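Local coordinates for protein sorting nexin-3 (Saccharomyces cerevisiae, PDB 1OCS) that binds phosphatidylinositol 3-phosphate through its PX domain and helps retrieve late Golgi membrane proteins from the prevacuolar compartment, at residues A[93-98]-A[148-153]; A[114-117]-A[122-125]; A[54-59]-A[117-122]. One frame throughout, in Å; residues are numbered along the deposited sequence.

Contact 1. Residues A[93-98]-A[148-153]; sequences IKEISM and SKVLVR
A single carboxylate, that of E95 on helix 93-98, grips the N-terminal turn of helix 149-156 in a polar contact between two helices that run roughly antiparallel (147° between the short axes) with those axes 10.2 Å apart at closest. E95 does nearly all the work on its side. Its CG lies anti to the backbone N (chi1 175°) and the chain beyond is extended, which carries the carboxylate straight across to the residues that begin the other helix. OE2 takes the backbone N of K149 at 2.7 Å. OE1 has two donors: S148 OG, at a short 2.5 Å, and V150 N, at 3.3 Å. These two reach OE1 from opposite faces of the carboxylate plane, both on the syn side, and the three bonds together restrict the group's rotation. V150 also closes over the carboxylate with its apolar part, CG2 standing 3.5 Å from E95 OE1.

S148 fills the joint between helix 142-147 and helix 149-156. While its hydroxyl donates to E95, the same OG accepts from L151 N at 3.0 Å, the side-chain bond of an N-cap. The negative charge therefore sits where the first amides of a helix point outward and where the helix dipole would be expected to stabilise it. I93 and I96 of helix 93-98 rest on V106. The arrangement is that of a serine N-cap reinforced by an acidic side chain from a neighbouring helix, here within the helical part of the PX fold.

Contact 2. Residues A[114-117]-A[122-125]; sequences LLSN and EVIE
V123, S116 and L114 bury the most surface where the loop ahead of helix 121-139 folds back on the helix's first turn. V123 points into the bend with both methyl groups engaged. Its chi1 of 172° sets CG1 anti to the backbone N and swings CG2 to the side of that N, where CG2 meets S116 CB at 3.6 Å and the backbone oxygen N117 O at 3.4 Å. The other branch, CG1, is touched by L114 CD1 at 4.0 Å, the two side chains crossing at about a right angle. A buried valine is thus straddled by the loop that precedes it.

S116 is apolar toward V123 through its CB and polar at its end. With OG anti to the backbone N, the hydroxyl is directed to E122, whose OE1 lies 2.9 Å from S116 OG in a weak hydrogen bond. The hydroxyl of S120, from the turn between the two segments, is close to both: it is hydrogen-bonded to E122 OE1 and weakly to S116 OG. I124, one residue on, packs on the β-strands 36-46 and 57-66.

L114 also comes to about 3 Å, nearest side-chain atoms, from R127, which binds phosphatidylinositol 3-phosphate. The chemistry divides in two: contacts around V123, mostly apolar, hold the loop against the helix beside the lipid site, while a weak, shared hydroxyl-carboxylate network ties its more exposed rim.

Contact 3. Residues A[54-59]-A[117-122]; sequences KGMFTD and NRFSNE
M56 lays its thioether over one face of the F119 ring, which is the hub of this surface contact. The sulfur SD stands 4.5 Å from the centroid of the F119 ring and only 7° off its normal, a Met-aromatic contact. A bend at the last torsion (chi3 64°) then folds the terminal methyl back across the same face, with M56 CE 3.8 Å from the F119 ring centroid in a CH-pi contact. The backbone of M56 takes part too, its carbonyl oxygen O coming to 3.5 Å of F119 CZ.

F57 follows at the margin of the ring: its CA lies 3.8 Å from F119 CE2, near the ring plane. Its own ring turns to the other side of the chain, stacking on H46 and making a cation-pi contact with R81, which binds phosphatidylinositol 3-phosphate. T58 points back toward F119 and sets its methyl CG2 at the ring edge, 3.4 Å from F119 CD2, the two side chains lying alongside, head to tail.

F119 belongs to a type I β turn from N117 to S120, closed by S120 N to N117 O at 2.9 Å. The hydroxyl S120 OG adds a second bond to the same N117 O, 2.7 Å long and in the carbonyl plane. R118 CG sits 3.6 Å above the plane of the F119 ring, over the face opposite M56. Sandwiched between methionine and arginine aliphatic groups and met edge-on by a threonine methyl, the phenylalanine joins the turn to the start of strand 57-66 and the loop leading into it by dispersion and sulfur-aromatic attraction, without a polar bond between the two segments.

How the contacts relate
Contacts 2 and 3 are neighbours, their centres 9 Å apart. They share N117, in the turn before helix 121-139, and E122, in its first turn, and I124 CD1 touches T58 CG2 at 3.9 Å. Contact 1 lies across the chain's centre, 29 Å from contact 2 and 28 Å from contact 3 between centres. In sequence, 54-59 comes first, then 93-98, the run from 114 to 125, and last 148-153, so contacts 1 and 3 interlace. One end of the PX domain thus joins the three-stranded sheet, the loop and helix 121-139 close to R81 and R127, which bind phosphatidylinositol 3-phosphate; the other joins two helices away from the annotated lipid site.

Contact 1. Residues A[93-98]-A[148-153]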
loop_
_atom_site.group_PDB
_atom_site.type_symbol
_atom_site.label_atom_id
_atom_site.label_comp_id
_atom_site.label_asym_id
_atom_site.label_seq_id
_atom_site.Cartn_x
_atom_site.Cartn_y
_atom_site.Cartn_z
ATOM N N ILE A 93 1.174 10.857 6.065
ATOM C CA ILE A 93 1.722 11.630 7.169
ATOM C C ILE A 93 1.229 13.078 7.118
ATOM O O ILE A 93 0.896 13.666 8.151
ATOM C CB ILE A 93 3.267 11.546 7.157
ATOM C CG1 ILE A 93 3.682 10.160 7.673
ATOM C CG2 ILE A 93 3.885 12.671 7.995
ATOM C CD1 ILE A 93 5.168 9.876 7.607
ATOM N N LYS A 94 1.151 13.645 5.920
ATOM C CA LYS A 94 0.676 15.017 5.789
ATOM C C LYS A 94 -0.805 15.128 6.148
ATOM O O LYS A 94 -1.212 16.072 6.829
ATOM C CB LYS A 94 0.907 15.534 4.366
ATOM C CG LYS A 94 0.468 16.979 4.171
ATOM C CD LYS A 94 1.097 17.601 2.937
ATOM C CE LYS A 94 0.796 19.095 2.876
ATOM N NZ LYS A 94 1.532 19.786 1.777
ATOM N N GLU A 95 -1.608 14.165 5.702
ATOM C CA GLU A 95 -3.037 14.187 6.000
ATOM C C GLU A 95 -3.297 14.047 7.501
ATOM O O GLU A 95 -4.168 14.722 8.055
ATOM C CB GLU A 95 -3.770 13.070 5.245
ATOM C CG GLU A 95 -5.251 12.966 5.601
ATOM C CD GLU A 95 -5.964 11.845 4.868
ATOM O OE1 GLU A 95 -5.440 10.715 4.842
ATOM O OE2 GLU A 95 -7.061 12.091 4.325
ATOM N N ILE A 96 -2.546 13.169 8.157
ATOM C CA ILE A 96 -2.708 12.962 9.597
ATOM C C ILE A 96 -2.523 14.263 10.388
ATOM O O ILE A 96 -3.238 14.507 11.361
ATOM C CB ILE A 96 -1.713 11.898 10.121
ATOM C CG1 ILE A 96 -2.132 10.514 9.622
ATOM C CG2 ILE A 96 -1.650 11.928 11.647
ATOM C CD1 ILE A 96 -1.135 9.416 9.958
ATOM N N SER A 97 -1.572 15.096 9.976
ATOM C CA SER A 97 -1.338 16.354 10.676
ATOM C C SER A 97 -2.495 17.316 10.422
ATOM O O SER A 97 -2.811 18.152 11.264
ATOM C CB SER A 97 -0.032 17.004 10.215
ATOM O OG SER A 97 -0.154 17.501 8.896
ATOM N N MET A 98 -3.118 17.200 9.254
ATOM C CA MET A 98 -4.244 18.057 8.914
ATOM C C MET A 98 -5.475 17.611 9.695
ATOM O O MET A 98 -6.299 18.434 10.089
ATOM C CB MET A 98 -4.519 18.001 7.407
ATOM C CG MET A 98 -3.397 18.586 6.560
ATOM S SD MET A 98 -3.601 18.298 4.789
ATOM C CE MET A 98 -4.577 19.730 4.322
ATOM N N SER A 148 -9.067 8.852 7.288
ATOM C CA SER A 148 -8.092 9.048 6.215
ATOM C C SER A 148 -8.625 8.816 4.801
ATOM O O SER A 148 -8.995 7.698 4.444
ATOM C CB SER A 148 -6.872 8.153 6.426
ATOM O OG SER A 148 -5.984 8.273 5.320
ATOM N N LYS A 149 -8.639 9.880 4.002
ATOM C CA LYS A 149 -9.097 9.823 2.618
ATOM C C LYS A 149 -7.995 9.235 1.741
ATOM O O LYS A 149 -8.267 8.534 0.764
ATOM C CB LYS A 149 -9.455 11.231 2.126
ATOM C CG LYS A 149 -10.617 11.877 2.880
ATOM C CD LYS A 149 -11.959 11.313 2.411
ATOM C CE LYS A 149 -13.117 11.758 3.303
ATOM N NZ LYS A 149 -13.132 11.047 4.618
ATOM N N VAL A 150 -6.745 9.525 2.088
ATOM C CA VAL A 150 -5.614 9.010 1.322
ATOM C C VAL A 150 -5.542 7.487 1.407
ATOM O O VAL A 150 -5.238 6.821 0.415
ATOM C CB VAL A 150 -4.270 9.609 1.813
ATOM C CG1 VAL A 150 -3.113 8.988 1.046
ATOM C CG2 VAL A 150 -4.272 11.118 1.612
ATOM N N LEU A 151 -5.818 6.944 2.591
ATOM C CA LEU A 151 -5.804 5.494 2.807
ATOM C C LEU A 151 -6.764 4.844 1.804
ATOM O O LEU A 151 -6.419 3.878 1.118
ATOM C CB LEU A 151 -6.290 5.170 4.222
ATOM C CG LEU A 151 -5.858 3.924 5.007
ATOM C CD1 LEU A 151 -7.025 3.513 5.903
ATOM C CD2 LEU A 151 -5.438 2.785 4.101
ATOM N N VAL A 152 -7.980 5.380 1.737
ATOM C CA VAL A 152 -9.001 4.852 0.831
ATOM C C VAL A 152 -8.565 4.901 -0.631
ATOM O O VAL A 152 -8.682 3.915 -1.354
ATOM C CB VAL A 152 -10.338 5.630 0.967
ATOM C CG1 VAL A 152 -11.387 5.028 0.026
ATOM C CG2 VAL A 152 -10.832 5.574 2.405
ATOM N N ARG A 153 -8.058 6.050 -1.065
ATOM C CA ARG A 153 -7.625 6.201 -2.449
ATOM C C ARG A 153 -6.483 5.252 -2.791
ATOM O O ARG A 153 -6.468 4.653 -3.867
ATOM C CB ARG A 153 -7.194 7.646 -2.724
ATOM C CG ARG A 153 -6.978 7.946 -4.208
ATOM C CD ARG A 153 -6.835 9.444 -4.456
ATOM N NE ARG A 153 -5.443 9.889 -4.436
ATOM C CZ ARG A 153 -4.574 9.653 -5.415
ATOM N NH1 ARG A 153 -4.954 8.977 -6.494
ATOM N NH2 ARG A 153 -3.327 10.096 -5.318
#

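Contact 2. Residues A[114-117]-A[122-125]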
loop_
_atom_site.group_PDB
_atom_site.type_symbol
_atom_site.label_atom_id
_atom_site.label_comp_id
_atom_site.label_asym_id
_atom_site.label_seq_id
_atom_site.Cartn_x
_atom_site.Cartn_y
_atom_site.Cartn_z
ATOM N N LEU A 114 18.823 -0.316 0.104
ATOM C CA LEU A 114 19.121 -1.318 -0.908
ATOM C C LEU A 114 20.624 -1.539 -1.048
ATOM O O LEU A 114 21.372 -0.610 -1.350
ATOM C CB LEU A 114 18.533 -0.880 -2.253
ATOM C CG LEU A 114 17.524 -1.808 -2.939
ATOM C CD1 LEU A 114 16.405 -2.177 -1.979
ATOM C CD2 LEU A 114 16.965 -1.114 -4.171
ATOM N N LEU A 115 21.062 -2.770 -0.811
ATOM C CA LEU A 115 22.473 -3.117 -0.938
ATOM C C LEU A 115 22.562 -4.350 -1.826
ATOM O O LEU A 115 23.643 -4.876 -2.085
ATOM C CB LEU A 115 23.089 -3.415 0.431
ATOM C CG LEU A 115 24.608 -3.636 0.424
ATOM C CD1 LEU A 115 25.303 -2.402 -0.140
ATOM C CD2 LEU A 115 25.100 -3.924 1.838
ATOM N N SER A 116 21.399 -4.797 -2.286
ATOM C CA SER A 116 21.285 -5.956 -3.160
ATOM C C SER A 116 20.497 -5.538 -4.405
ATOM O O SER A 116 19.783 -4.538 -4.381
ATOM C CB SER A 116 20.560 -7.085 -2.420
ATOM O OG SER A 116 20.399 -8.222 -3.246
ATOM N N ASN A 117 20.639 -6.298 -5.488
ATOM C CA ASN A 117 19.945 -6.014 -6.745
ATOM C C ASN A 117 18.440 -5.896 -6.500
ATOM O O ASN A 117 17.813 -6.838 -6.025
ATOM C CB ASN A 117 20.222 -7.140 -7.747
ATOM C CG ASN A 117 19.648 -6.863 -9.128
ATOM O OD1 ASN A 117 19.996 -7.542 -10.095
ATOM N ND2 ASN A 117 18.768 -5.876 -9.229
ATOM N N GLU A 122 15.458 -12.121 -3.494
ATOM C CA GLU A 122 15.750 -11.778 -2.111
ATOM C C GLU A 122 15.055 -10.476 -1.739
ATOM O O GLU A 122 14.231 -10.436 -0.825
ATOM C CB GLU A 122 17.260 -11.598 -1.924
ATOM C CG GLU A 122 18.121 -12.590 -2.696
ATOM C CD GLU A 122 19.567 -12.126 -2.822
ATOM O OE1 GLU A 122 19.802 -11.053 -3.422
ATOM O OE2 GLU A 122 20.466 -12.832 -2.320
ATOM N N VAL A 123 15.404 -9.413 -2.457
ATOM C CA VAL A 123 14.846 -8.094 -2.205
ATOM C C VAL A 123 13.336 -8.016 -2.395
ATOM O O VAL A 123 12.630 -7.475 -1.547
ATOM C CB VAL A 123 15.521 -7.027 -3.106
ATOM C CG1 VAL A 123 14.806 -5.691 -2.968
ATOM C CG2 VAL A 123 16.983 -6.871 -2.718
ATOM N N ILE A 124 12.840 -8.554 -3.504
ATOM C CA ILE A 124 11.409 -8.506 -3.784
ATOM C C ILE A 124 10.583 -9.236 -2.726
ATOM O O ILE A 124 9.556 -8.726 -2.280
ATOM C CB ILE A 124 11.097 -9.068 -5.191
ATOM C CG1 ILE A 124 11.734 -8.161 -6.255
ATOM C CG2 ILE A 124 9.589 -9.129 -5.412
ATOM C CD1 ILE A 124 11.528 -8.624 -7.689
ATOM N N GLU A 125 11.033 -10.415 -2.312
ATOM C CA GLU A 125 10.308 -11.168 -1.292
ATOM C C GLU A 125 10.358 -10.438 0.046
ATOM O O GLU A 125 9.377 -10.425 0.793
ATOM C CB GLU A 125 10.892 -12.577 -1.138
ATOM C CG GLU A 125 10.272 -13.370 0.006
ATOM C CD GLU A 125 8.772 -13.561 -0.143
ATOM O OE1 GLU A 125 8.129 -13.981 0.845
ATOM O OE2 GLU A 125 8.235 -13.299 -1.243
#

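Contact 3. Residues A[54-59]-A[117-122]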
loop_
_atom_site.group_PDB
_atom_site.type_symbol
_atom_site.label_atom_id
_atom_site.label_comp_id
_atom_site.label_asym_id
_atom_site.label_seq_id
_atom_site.Cartn_x
_atom_site.Cartn_y
_atom_site.Cartn_z
ATOM N N LYS A 54 8.196 0.219 -21.544
ATOM C CA LYS A 54 8.512 0.784 -20.236
ATOM C C LYS A 54 9.714 0.094 -19.601
ATOM O O LYS A 54 9.940 -1.095 -19.811
ATOM C CB LYS A 54 7.312 0.642 -19.298
ATOM C CG LYS A 54 6.032 1.260 -19.823
ATOM C CD LYS A 54 4.842 0.923 -18.934
ATOM C CE LYS A 54 5.030 1.444 -17.522
ATOM N NZ LYS A 54 3.846 1.133 -16.672
ATOM N N GLY A 55 10.477 0.845 -18.817
ATOM C CA GLY A 55 11.628 0.264 -18.158
ATOM C C GLY A 55 11.212 -0.857 -17.224
ATOM O O GLY A 55 10.135 -0.811 -16.626
ATOM N N MET A 56 12.058 -1.873 -17.101
ATOM C CA MET A 56 11.763 -3.000 -16.223
ATOM C C MET A 56 11.437 -2.469 -14.829
ATOM O O MET A 56 12.100 -1.552 -14.334
ATOM C CB MET A 56 12.970 -3.944 -16.171
ATOM C CG MET A 56 12.789 -5.182 -15.310
ATOM S SD MET A 56 14.088 -6.404 -15.634
ATOM C CE MET A 56 15.499 -5.527 -15.093
ATOM N N PHE A 57 10.413 -3.037 -14.199
ATOM C CA PHE A 57 10.013 -2.596 -12.868
ATOM C C PHE A 57 9.176 -3.668 -12.187
ATOM O O PHE A 57 8.691 -4.597 -12.838
ATOM C CB PHE A 57 9.197 -1.298 -12.971
ATOM C CG PHE A 57 7.765 -1.504 -13.420
ATOM C CD1 PHE A 57 6.730 -1.571 -12.488
ATOM C CD2 PHE A 57 7.453 -1.634 -14.772
ATOM C CE1 PHE A 57 5.406 -1.764 -12.896
ATOM C CE2 PHE A 57 6.135 -1.829 -15.190
ATOM C CZ PHE A 57 5.108 -1.893 -14.251
ATOM N N THR A 58 9.012 -3.554 -10.874
ATOM C CA THR A 58 8.184 -4.519 -10.173
ATOM C C THR A 58 7.128 -3.822 -9.331
ATOM O O THR A 58 7.343 -2.726 -8.801
ATOM C CB THR A 58 9.014 -5.500 -9.280
ATOM O OG1 THR A 58 8.691 -5.302 -7.905
ATOM C CG2 THR A 58 10.496 -5.320 -9.490
ATOM N N ASP A 59 5.952 -4.428 -9.266
ATOM C CA ASP A 59 4.896 -3.866 -8.448
ATOM C C ASP A 59 4.261 -4.994 -7.659
ATOM O O ASP A 59 4.534 -6.173 -7.913
ATOM C CB ASP A 59 3.874 -3.090 -9.294
ATOM C CG ASP A 59 3.209 -3.937 -10.360
ATOM O OD1 ASP A 59 2.447 -3.346 -11.151
ATOM O OD2 ASP A 59 3.438 -5.166 -10.410
ATOM N N ASN A 117 20.639 -6.298 -5.488
ATOM C CA ASN A 117 19.945 -6.014 -6.745
ATOM C C ASN A 117 18.440 -5.896 -6.500
ATOM O O ASN A 117 17.813 -6.838 -6.025
ATOM C CB ASN A 117 20.222 -7.140 -7.747
ATOM C CG ASN A 117 19.648 -6.863 -9.128
ATOM O OD1 ASN A 117 19.996 -7.542 -10.095
ATOM N ND2 ASN A 117 18.768 -5.876 -9.229
ATOM N N ARG A 118 17.866 -4.744 -6.839
ATOM C CA ARG A 118 16.437 -4.514 -6.626
ATOM C C ARG A 118 15.530 -5.550 -7.285
ATOM O O ARG A 118 14.383 -5.718 -6.872
ATOM C CB ARG A 118 16.036 -3.119 -7.118
ATOM C CG ARG A 118 15.977 -2.982 -8.631
ATOM C CD ARG A 118 15.334 -1.662 -9.041
ATOM N NE ARG A 118 16.090 -0.511 -8.556
ATOM C CZ ARG A 118 15.582 0.444 -7.785
ATOM N NH1 ARG A 118 16.345 1.455 -7.392
ATOM N NH2 ARG A 118 14.313 0.389 -7.401
ATOM N N PHE A 119 16.029 -6.236 -8.310
ATOM C CA PHE A 119 15.222 -7.240 -8.996
ATOM C C PHE A 119 15.484 -8.670 -8.541
ATOM O O PHE A 119 14.935 -9.616 -9.102
ATOM C CB PHE A 119 15.412 -7.128 -10.511
ATOM C CG PHE A 119 14.917 -5.829 -11.079
ATOM C CD1 PHE A 119 15.791 -4.946 -11.701
ATOM C CD2 PHE A 119 13.576 -5.468 -10.953
ATOM C CE1 PHE A 119 15.341 -3.716 -12.189
ATOM C CE2 PHE A 119 13.117 -4.245 -11.437
ATOM C CZ PHE A 119 14.003 -3.366 -12.056
ATOM N N SER A 120 16.319 -8.833 -7.521
ATOM C CA SER A 120 16.608 -10.167 -7.003
ATOM C C SER A 120 15.398 -10.668 -6.210
ATOM O O SER A 120 14.639 -9.869 -5.653
ATOM C CB SER A 120 17.838 -10.132 -6.096
ATOM O OG SER A 120 17.612 -9.310 -4.966
ATOM N N ASN A 121 15.214 -11.984 -6.173
ATOM C CA ASN A 121 14.103 -12.582 -5.435
ATOM C C ASN A 121 14.219 -12.206 -3.963
ATOM O O ASN A 121 13.218 -11.990 -3.275
ATOM C CB ASN A 121 14.131 -14.105 -5.585
ATOM C CG ASN A 121 13.800 -14.562 -6.996
ATOM O OD1 ASN A 121 14.060 -15.709 -7.371
ATOM N ND2 ASN A 121 13.215 -13.667 -7.784
ATOM N N GLU A 122 15.458 -12.121 -3.494
ATOM C CA GLU A 122 15.750 -11.778 -2.111
ATOM C C GLU A 122 15.055 -10.476 -1.739
ATOM O O GLU A 122 14.231 -10.436 -0.825
ATOM C CB GLU A 122 17.260 -11.598 -1.924
ATOM C CG GLU A 122 18.121 -12.590 -2.696
ATOM C CD GLU A 122 19.567 -12.126 -2.822
ATOM O OE1 GLU A 122 19.802 -11.053 -3.422
ATOM O OE2 GLU A 122 20.466 -12.832 -2.320
#